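PDB 2YJG: lactate racemase from Thermoanaerobacterium thermosaccharolyticum, which catalyses the interconversion of the D- and L-isomers of lactate, using a nickel pincer cofactor derived from nicotinic acid mononucleotide. Local coordinates for residues G145-S149 with R222-A227; K152-N156 with I190-C195; A317-D321 with M374-N380. One frame throughout, in Å; residues are numbered along the deposited sequence.

Interaction 1: G145-S149 with R222-A227; sequences GTLPS and RDMIYA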
loop_
_atom_site.group_PDB
_atom_site.type_symbol
_atom_site.label_atom_id
_atom_site.label_comp_id
_atom_site.label_asym_id
_atom_site.label_seq_id
_atom_site.Cartn_x
_atom_site.Cartn_y
_atom_site.Cartn_z
ATOM N N GLY A 145 28.528 -17.509 -3.682
ATOM C CA GLY A 145 29.462 -18.413 -3.056
ATOM C C GLY A 145 28.998 -19.835 -3.131
ATOM O O GLY A 145 27.982 -20.141 -3.785
ATOM N N THR A 146 29.788 -20.695 -2.505
ATOM C CA THR A 146 29.433 -22.112 -2.385
ATOM C C THR A 146 29.428 -22.584 -0.922
ATOM O O THR A 146 30.308 -22.304 -0.129
ATOM C CB THR A 146 30.394 -22.976 -3.141
ATOM O OG1 THR A 146 31.657 -22.886 -2.490
ATOM C CG2 THR A 146 30.482 -22.537 -4.609
ATOM N N LEU A 147 28.424 -23.378 -0.588
ATOM C CA LEU A 147 28.090 -23.631 0.801
ATOM C C LEU A 147 28.955 -24.793 1.299
ATOM O O LEU A 147 29.497 -25.557 0.465
ATOM C CB LEU A 147 26.610 -23.990 0.888
ATOM C CG LEU A 147 25.584 -22.905 0.523
ATOM C CD1 LEU A 147 24.263 -23.444 0.038
ATOM C CD2 LEU A 147 25.345 -21.955 1.758
ATOM N N PRO A 148 29.049 -24.964 2.634
ATOM C CA PRO A 148 29.722 -26.132 3.207
ATOM C C PRO A 148 29.326 -27.483 2.606
ATOM O O PRO A 148 30.191 -28.362 2.465
ATOM C CB PRO A 148 29.343 -26.058 4.686
ATOM C CG PRO A 148 29.170 -24.641 4.958
ATOM C CD PRO A 148 28.659 -24.013 3.684
ATOM N N SER A 149 28.058 -27.648 2.243
ATOM C CA SER A 149 27.577 -28.864 1.613
ATOM C C SER A 149 28.039 -29.020 0.172
ATOM O O SER A 149 27.822 -30.059 -0.441
ATOM C CB SER A 149 26.064 -28.860 1.593
ATOM O OG SER A 149 25.596 -27.692 0.933
ATOM N N ARG A 222 23.787 -25.414 9.419
ATOM C CA ARG A 222 25.161 -25.094 8.989
ATOM C C ARG A 222 25.221 -24.346 7.652
ATOM O O ARG A 222 25.965 -23.370 7.517
ATOM C CB ARG A 222 25.981 -26.416 8.902
ATOM C CG ARG A 222 27.439 -26.198 8.499
ATOM C CD ARG A 222 28.270 -27.525 8.334
ATOM N NE ARG A 222 29.649 -27.243 7.871
ATOM C CZ ARG A 222 30.503 -28.145 7.345
ATOM N NH1 ARG A 222 30.153 -29.421 7.156
ATOM N NH2 ARG A 222 31.728 -27.766 6.989
ATOM N N ASP A 223 24.482 -24.819 6.646
ATOM C CA ASP A 223 24.391 -24.099 5.354
ATOM C C ASP A 223 23.792 -22.707 5.510
ATOM O O ASP A 223 24.277 -21.768 4.863
ATOM C CB ASP A 223 23.653 -24.939 4.272
ATOM C CG ASP A 223 24.621 -25.875 3.489
ATOM O OD1 ASP A 223 25.801 -26.089 3.939
ATOM O OD2 ASP A 223 24.198 -26.351 2.447
ATOM N N MET A 224 22.762 -22.556 6.371
ATOM C CA MET A 224 22.119 -21.273 6.574
ATOM C C MET A 224 23.061 -20.261 7.197
ATOM O O MET A 224 23.066 -19.080 6.828
ATOM C CB MET A 224 20.882 -21.461 7.469
ATOM C CG MET A 224 19.758 -22.343 6.877
ATOM S SD MET A 224 18.486 -22.579 8.171
ATOM C CE MET A 224 17.082 -23.312 7.208
ATOM N N ILE A 225 23.838 -20.726 8.162
ATOM C CA ILE A 225 24.781 -19.902 8.915
ATOM C C ILE A 225 25.841 -19.381 7.945
ATOM O O ILE A 225 26.181 -18.181 7.946
ATOM C CB ILE A 225 25.365 -20.703 10.071
ATOM C CG1 ILE A 225 24.329 -20.786 11.204
ATOM C CG2 ILE A 225 26.715 -20.129 10.527
ATOM C CD1 ILE A 225 23.966 -19.477 11.799
ATOM N N TYR A 226 26.323 -20.285 7.093
ATOM C CA TYR A 226 27.326 -19.885 6.109
ATOM C C TYR A 226 26.765 -18.912 5.110
ATOM O O TYR A 226 27.429 -17.888 4.805
ATOM C CB TYR A 226 27.873 -21.087 5.407
ATOM C CG TYR A 226 28.974 -20.787 4.438
ATOM C CD1 TYR A 226 28.711 -20.433 3.099
ATOM C CD2 TYR A 226 30.299 -20.958 4.824
ATOM C CE1 TYR A 226 29.772 -20.235 2.199
ATOM C CE2 TYR A 226 31.330 -20.774 3.942
ATOM C CZ TYR A 226 31.077 -20.401 2.653
ATOM O OH TYR A 226 32.191 -20.208 1.850
ATOM N N ALA A 227 25.545 -19.188 4.607
ATOM C CA ALA A 227 24.793 -18.249 3.735
ATOM C C ALA A 227 24.695 -16.876 4.330
ATOM O O ALA A 227 24.903 -15.880 3.615
ATOM C CB ALA A 227 23.366 -18.775 3.406
HETATM O O HOH W 1 32.000 -19.601 -1.098
#
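The turn that leaves strand 141-146 of the two-stranded antiparallel hairpin packs against helix 219-230, with Leu-147, Pro-148 and Ser-149 set against Asp-223 and Tyr-226. Pro-148 lies over one face of the Tyr-226 ring. Its CD is 3.7 Å from the ring centroid and 26° off the normal, a CH-pi contact shifted toward CG of the ring. With chi1 at -176° the Tyr-226 ring extends along the turn and offers a face to Pro-148. CB of Pro-148 sits over a face of the Arg-222 guanidinium, 3.4 Å from NE of Arg-222. The proline thus meets two flat groups of the helix, by CD and by CB.

The Asp-223 carboxylate takes two bonds from Ser-149. Backbone N of Ser-149 donates to OD1 of Asp-223 at 3.2 Å, on the syn lone pair. OG of Ser-149 donates to OD2 of Asp-223; the very short 2.5 Å may be imprecise. With a donor at each oxygen, the buried carboxylate is probably limited in its rotation. Leu-147 crosses Asp-223 at about a right angle. Its CB and CD1 lie beside OD2 of Asp-223. Its CD2 rests on the helix backbone at O of Asp-223, near CD1 of Tyr-226 (3.9 Å) and CB of Ala-227 (4.1 Å).

At the ring's far end, a water in the ring plane bonds to OH of Tyr-226 at 3.0 Å and accepts from N of Thr-146. Phe-204 of helix 202-206 touches both Ser-149 and Asp-223. This is a hairpin turn docked on a helix, with an aspartate clasping a serine by backbone N and side-chain hydroxyl and a proline CH-pi contact on the tyrosine beside it.

Interaction 2: K152-N156 with I190-C195; sequences KLEIN and IASVQC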
loop_
_atom_site.group_PDB
_atom_site.type_symbol
_atom_site.label_atom_id
_atom_site.label_comp_id
_atom_site.label_asym_id
_atom_site.label_seq_id
_atom_site.Cartn_x
_atom_site.Cartn_y
_atom_site.Cartn_z
ATOM N N LYS A 152 25.756 -24.314 -4.626
ATOM C CA LYS A 152 25.779 -22.883 -4.939
ATOM C C LYS A 152 24.833 -22.106 -3.995
ATOM O O LYS A 152 23.840 -22.673 -3.495
ATOM C CB LYS A 152 25.300 -22.652 -6.362
ATOM C CG LYS A 152 26.342 -22.865 -7.421
ATOM C CD LYS A 152 25.717 -22.696 -8.821
ATOM C CE LYS A 152 26.565 -23.374 -9.866
ATOM N NZ LYS A 152 27.968 -23.067 -9.567
ATOM N N LEU A 153 25.149 -20.836 -3.790
ATOM C CA LEU A 153 24.351 -19.925 -2.981
ATOM C C LEU A 153 23.990 -18.699 -3.837
ATOM O O LEU A 153 24.881 -17.966 -4.286
ATOM C CB LEU A 153 25.154 -19.508 -1.746
ATOM C CG LEU A 153 24.528 -18.433 -0.850
ATOM C CD1 LEU A 153 23.152 -18.986 -0.446
ATOM C CD2 LEU A 153 25.387 -18.080 0.343
ATOM N N GLU A 154 22.707 -18.517 -4.116
ATOM C CA GLU A 154 22.233 -17.381 -4.919
ATOM C C GLU A 154 21.266 -16.623 -4.057
ATOM O O GLU A 154 20.318 -17.233 -3.541
ATOM C CB GLU A 154 21.535 -17.884 -6.183
ATOM C CG GLU A 154 22.457 -18.892 -6.929
ATOM C CD GLU A 154 21.786 -19.752 -7.965
ATOM O OE1 GLU A 154 20.582 -20.070 -7.844
ATOM O OE2 GLU A 154 22.512 -20.135 -8.925
ATOM N N ILE A 155 21.515 -15.335 -3.849
ATOM C CA ILE A 155 20.566 -14.510 -3.087
ATOM C C ILE A 155 20.134 -13.232 -3.835
ATOM O O ILE A 155 20.752 -12.849 -4.832
ATOM C CB ILE A 155 21.022 -14.257 -1.673
ATOM C CG1 ILE A 155 22.328 -13.445 -1.589
ATOM C CG2 ILE A 155 21.245 -15.614 -0.926
ATOM C CD1 ILE A 155 22.563 -12.813 -0.253
ATOM N N ASN A 156 19.066 -12.602 -3.360
ATOM C CA ASN A 156 18.595 -11.324 -3.933
ATOM C C ASN A 156 19.722 -10.274 -4.037
ATOM O O ASN A 156 20.430 -9.957 -3.037
ATOM C CB ASN A 156 17.464 -10.779 -3.069
ATOM C CG ASN A 156 16.584 -9.776 -3.775
ATOM O OD1 ASN A 156 17.019 -8.664 -4.120
ATOM N ND2 ASN A 156 15.322 -10.136 -3.943
ATOM N N ILE A 190 15.606 -14.965 1.341
ATOM C CA ILE A 190 15.878 -14.144 0.125
ATOM C C ILE A 190 16.739 -14.918 -0.882
ATOM O O ILE A 190 17.476 -14.331 -1.610
ATOM C CB ILE A 190 16.494 -12.768 0.458
ATOM C CG1 ILE A 190 17.900 -12.871 1.157
ATOM C CG2 ILE A 190 15.486 -11.933 1.242
ATOM C CD1 ILE A 190 18.683 -11.533 1.112
ATOM N N ALA A 191 16.624 -16.239 -0.884
ATOM C CA ALA A 191 17.416 -17.134 -1.752
ATOM C C ALA A 191 16.634 -17.550 -2.960
ATOM O O ALA A 191 15.402 -17.377 -3.031
ATOM C CB ALA A 191 17.807 -18.417 -1.001
ATOM N N SER A 192 17.354 -18.115 -3.919
ATOM C CA SER A 192 16.718 -18.648 -5.154
ATOM C C SER A 192 15.923 -19.894 -4.872
ATOM O O SER A 192 16.257 -20.644 -3.932
ATOM C CB SER A 192 17.785 -18.975 -6.196
ATOM O OG SER A 192 18.581 -20.064 -5.796
ATOM N N VAL A 193 14.874 -20.151 -5.672
ATOM C CA VAL A 193 14.015 -21.334 -5.406
ATOM C C VAL A 193 14.906 -22.608 -5.375
ATOM O O VAL A 193 14.698 -23.484 -4.565
ATOM C CB VAL A 193 12.826 -21.510 -6.379
ATOM C CG1 VAL A 193 12.034 -22.769 -6.051
ATOM C CG2 VAL A 193 11.889 -20.317 -6.349
ATOM N N GLN A 194 15.900 -22.685 -6.249
ATOM C CA GLN A 194 16.763 -23.876 -6.318
ATOM C C GLN A 194 17.561 -24.044 -5.052
ATOM O O GLN A 194 17.684 -25.143 -4.533
ATOM C CB GLN A 194 17.693 -23.782 -7.537
ATOM C CG GLN A 194 18.549 -25.027 -7.834
ATOM C CD GLN A 194 19.300 -24.995 -9.239
ATOM O OE1 GLN A 194 18.907 -24.279 -10.178
ATOM N NE2 GLN A 194 20.366 -25.805 -9.357
ATOM N N CYS A 195 18.100 -22.951 -4.516
ATOM C CA CYS A 195 18.840 -23.039 -3.290
ATOM C C CYS A 195 17.928 -23.452 -2.149
ATOM O O CYS A 195 18.324 -24.218 -1.290
ATOM C CB CYS A 195 19.516 -21.715 -2.953
ATOM S SG CYS A 195 20.889 -21.254 -4.079
HETATM O O HOH W 2 18.937 -20.951 -9.596
#
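Glu-154 of strand 152-156 reaches across to Ser-192, the N-cap of helix 193-198. Its CB lies 3.7 Å from OG of Ser-192. CG is anti to the carbonyl carbon (chi1 -52°) and passes 4.0 Å from SG of Cys-195. The chain then runs extended, which carries the carboxylate alongside the Ser-192 side chain. At the tip, OE1 of Glu-154 accepts from OG of Ser-192 at 2.9 Å, on the anti lone pair. A water also donates to OE1 and makes a weak bond to OE1 of Gln-194.

The same serine oxygen works in both directions. OG of Ser-192 accepts the capping bond from N of Cys-195 at 3.2 Å while giving its proton to Glu-154. The glutamate probably helps orient the capping hydroxyl. Being close to the first turn of the helix, the carboxylate probably gains from the helix dipole. Cys-195 turns back to the strand, and its SG takes a weak bond from N of Glu-154.

The backbones meet in a single beta bridge at Ile-155 and Ala-191. N of Ser-192 donates to O of Glu-154 at 3.1 Å, from 35° above the carbonyl plane. N of Asn-156 donates to O of Ile-190 at 2.9 Å, nearly along the C=O axis. Beside the bridge, CD1 of Ile-155 meets CD1 of Ile-190 at 4.3 Å.

Strand 141-146 pairs with the other edge of strand 152-156. OD1 of Asn-156 caps helix 157-161 at N of Leu-158, and its ND2 bonds to ND1 of His-133. Ile-190 packs on Leu-102 and Ala-104 of strand 99-104, so the contact joins the hairpin to the larger mixed sheet and to helix 193-198.

Interaction 3: A317-D321 with M374-N380; sequences AECAD and MVTDSKN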
loop_
_atom_site.group_PDB
_atom_site.type_symbol
_atom_site.label_atom_id
_atom_site.label_comp_id
_atom_site.label_asym_id
_atom_site.label_seq_id
_atom_site.Cartn_x
_atom_site.Cartn_y
_atom_site.Cartn_z
ATOM N N ALA A 317 -5.993 -32.085 15.228
ATOM C CA ALA A 317 -5.661 -31.078 14.199
ATOM C C ALA A 317 -6.883 -30.974 13.253
ATOM O O ALA A 317 -7.230 -31.918 12.554
ATOM C CB ALA A 317 -4.369 -31.475 13.415
ATOM N N GLU A 318 -7.587 -29.854 13.303
ATOM C CA GLU A 318 -8.853 -29.710 12.544
ATOM C C GLU A 318 -8.603 -29.876 11.066
ATOM O O GLU A 318 -9.372 -30.537 10.363
ATOM C CB GLU A 318 -9.435 -28.337 12.822
ATOM C CG GLU A 318 -10.680 -28.043 12.047
ATOM C CD GLU A 318 -11.244 -26.683 12.285
ATOM O OE1 GLU A 318 -10.533 -25.668 12.064
ATOM O OE2 GLU A 318 -12.446 -26.631 12.665
ATOM N N CYS A 319 -7.488 -29.312 10.584
ATOM C CA CYS A 319 -7.127 -29.433 9.167
ATOM C C CYS A 319 -8.244 -28.977 8.245
ATOM O O CYS A 319 -8.600 -29.657 7.295
ATOM C CB CYS A 319 -6.663 -30.854 8.796
ATOM S SG CYS A 319 -5.188 -31.388 9.765
ATOM N N ALA A 320 -8.791 -27.827 8.559
ATOM C CA ALA A 320 -9.927 -27.267 7.820
ATOM C C ALA A 320 -9.632 -27.138 6.330
ATOM O O ALA A 320 -10.564 -27.218 5.534
ATOM C CB ALA A 320 -10.276 -25.851 8.386
ATOM N N ASP A 321 -8.367 -26.890 5.979
ATOM C CA ASP A 321 -7.948 -26.733 4.591
ATOM C C ASP A 321 -7.492 -28.016 3.909
ATOM O O ASP A 321 -7.061 -27.955 2.746
ATOM C CB ASP A 321 -6.873 -25.662 4.485
ATOM C CG ASP A 321 -7.375 -24.286 4.915
ATOM O OD1 ASP A 321 -8.589 -24.024 4.825
ATOM O OD2 ASP A 321 -6.565 -23.449 5.306
ATOM N N MET A 374 -5.451 -39.501 13.765
ATOM C CA MET A 374 -5.781 -38.090 13.686
ATOM C C MET A 374 -7.277 -37.840 14.044
ATOM O O MET A 374 -8.183 -38.400 13.446
ATOM C CB MET A 374 -5.461 -37.494 12.312
ATOM C CG MET A 374 -4.009 -37.504 11.885
ATOM S SD MET A 374 -3.729 -36.518 10.399
ATOM C CE MET A 374 -3.752 -34.921 11.059
ATOM N N VAL A 375 -7.497 -36.992 15.029
ATOM C CA VAL A 375 -8.796 -36.372 15.304
ATOM C C VAL A 375 -8.850 -35.114 14.478
ATOM O O VAL A 375 -8.117 -34.159 14.708
ATOM C CB VAL A 375 -8.978 -36.060 16.862
ATOM C CG1 VAL A 375 -10.263 -35.254 17.188
ATOM C CG2 VAL A 375 -8.913 -37.392 17.697
ATOM N N THR A 376 -9.791 -35.103 13.520
ATOM C CA THR A 376 -9.815 -34.143 12.469
ATOM C C THR A 376 -11.223 -34.067 11.887
ATOM O O THR A 376 -12.006 -34.933 12.127
ATOM C CB THR A 376 -8.782 -34.538 11.398
ATOM O OG1 THR A 376 -8.573 -33.429 10.564
ATOM C CG2 THR A 376 -9.218 -35.737 10.577
ATOM N N ASP A 377 -11.492 -32.991 11.167
ATOM C CA ASP A 377 -12.737 -32.746 10.445
ATOM C C ASP A 377 -13.040 -33.917 9.570
ATOM O O ASP A 377 -12.122 -34.436 8.939
ATOM C CB ASP A 377 -12.542 -31.482 9.603
ATOM C CG ASP A 377 -13.816 -30.930 9.041
ATOM O OD1 ASP A 377 -14.421 -31.586 8.123
ATOM O OD2 ASP A 377 -14.169 -29.797 9.481
ATOM N N SER A 378 -14.323 -34.309 9.489
ATOM C CA SER A 378 -14.723 -35.504 8.743
ATOM C C SER A 378 -14.390 -35.447 7.270
ATOM O O SER A 378 -14.235 -36.520 6.663
ATOM C CB SER A 378 -16.218 -35.813 8.896
ATOM O OG SER A 378 -16.986 -34.790 8.289
ATOM N N LYS A 379 -14.275 -34.225 6.722
ATOM C CA LYS A 379 -13.843 -33.948 5.323
ATOM C C LYS A 379 -12.526 -34.610 5.038
ATOM O O LYS A 379 -12.204 -34.936 3.864
ATOM C CB LYS A 379 -13.552 -32.445 5.092
ATOM C CG LYS A 379 -14.653 -31.447 5.087
ATOM C CD LYS A 379 -14.127 -30.007 4.819
ATOM C CE LYS A 379 -13.269 -29.375 5.937
ATOM N NZ LYS A 379 -13.060 -27.832 5.774
ATOM N N ASN A 380 -11.737 -34.857 6.088
ATOM C CA ASN A 380 -10.389 -35.347 5.909
ATOM C C ASN A 380 -10.175 -36.836 6.180
ATOM O O ASN A 380 -9.029 -37.308 6.086
ATOM C CB ASN A 380 -9.426 -34.593 6.874
ATOM C CG ASN A 380 -9.419 -33.108 6.638
ATOM O OD1 ASN A 380 -9.452 -32.680 5.478
ATOM N ND2 ASN A 380 -9.397 -32.286 7.742
HETATM O O HOH W 3 -14.174 -28.444 12.189
#
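Thr-376 and Asn-380 present their side chains to the carbonyls of the loop 317-321. OG1 of Thr-376 lies 2.8 Å from O of Ala-317 and 3.0 Å from O of Glu-318. Its one proton can serve either carbonyl. The torsion sets OG1 anti to the backbone N (chi1 -165°), facing the loop. O of Glu-318 also takes a weak bond from N of Asp-377. ND2 of Asn-380 donates to O of Cys-319 at 2.8 Å, from 46° above the carbonyl plane. Lys-379 bends at chi3 so that NZ donates to O of Ala-320 at 2.6 Å, in the carbonyl plane and on a lone pair. Four successive carbonyls, from Ala-317 to Ala-320, thus face polar groups of 376-380.

Farther back, N of Ala-317 donates to O of Val-375 at 3.0 Å, nearly straight at 172°, continuing the pairing of strands 311-316 and 371-375. CE of Met-374 packs against SG of Cys-319 and CB of Ala-317.

An Asx turn shapes 374-380: OD1 of Asp-377 accepts from N of Lys-379. A water donates to both OD2 of Asp-377 and OE2 of Glu-318, bridging two like-charged carboxylates. Asp-290 positions the loop by accepting from N of Glu-318. The side chain of Cys-319 is about 7 Å from that of Gln-295, which probably binds substrate. Such loops at the C-terminal ends of adjacent parallel strands are characteristic of alpha/beta domains with a central parallel sheet.

How the interactions relate
Interactions 1 and 2 are neighbours, with centres 11 Å apart, and both use the hairpin of strands 141-146 and 152-156. Leu-153 joins them: its N probably bonds to O of Gly-145, and its side chain packs on Ala-227. Interaction 1 is partly buried and mixes proline-tyrosine packing with a carboxylate clasp. Interaction 2 is buried and combines a beta bridge with a helix cap. Interaction 3 is also mostly buried, but it lies in the C-terminal domain region, about 38 Å from interaction 1 between centres. There, side chains serve loop carbonyls at strand ends, whereas carboxylates accept from serines in the other two.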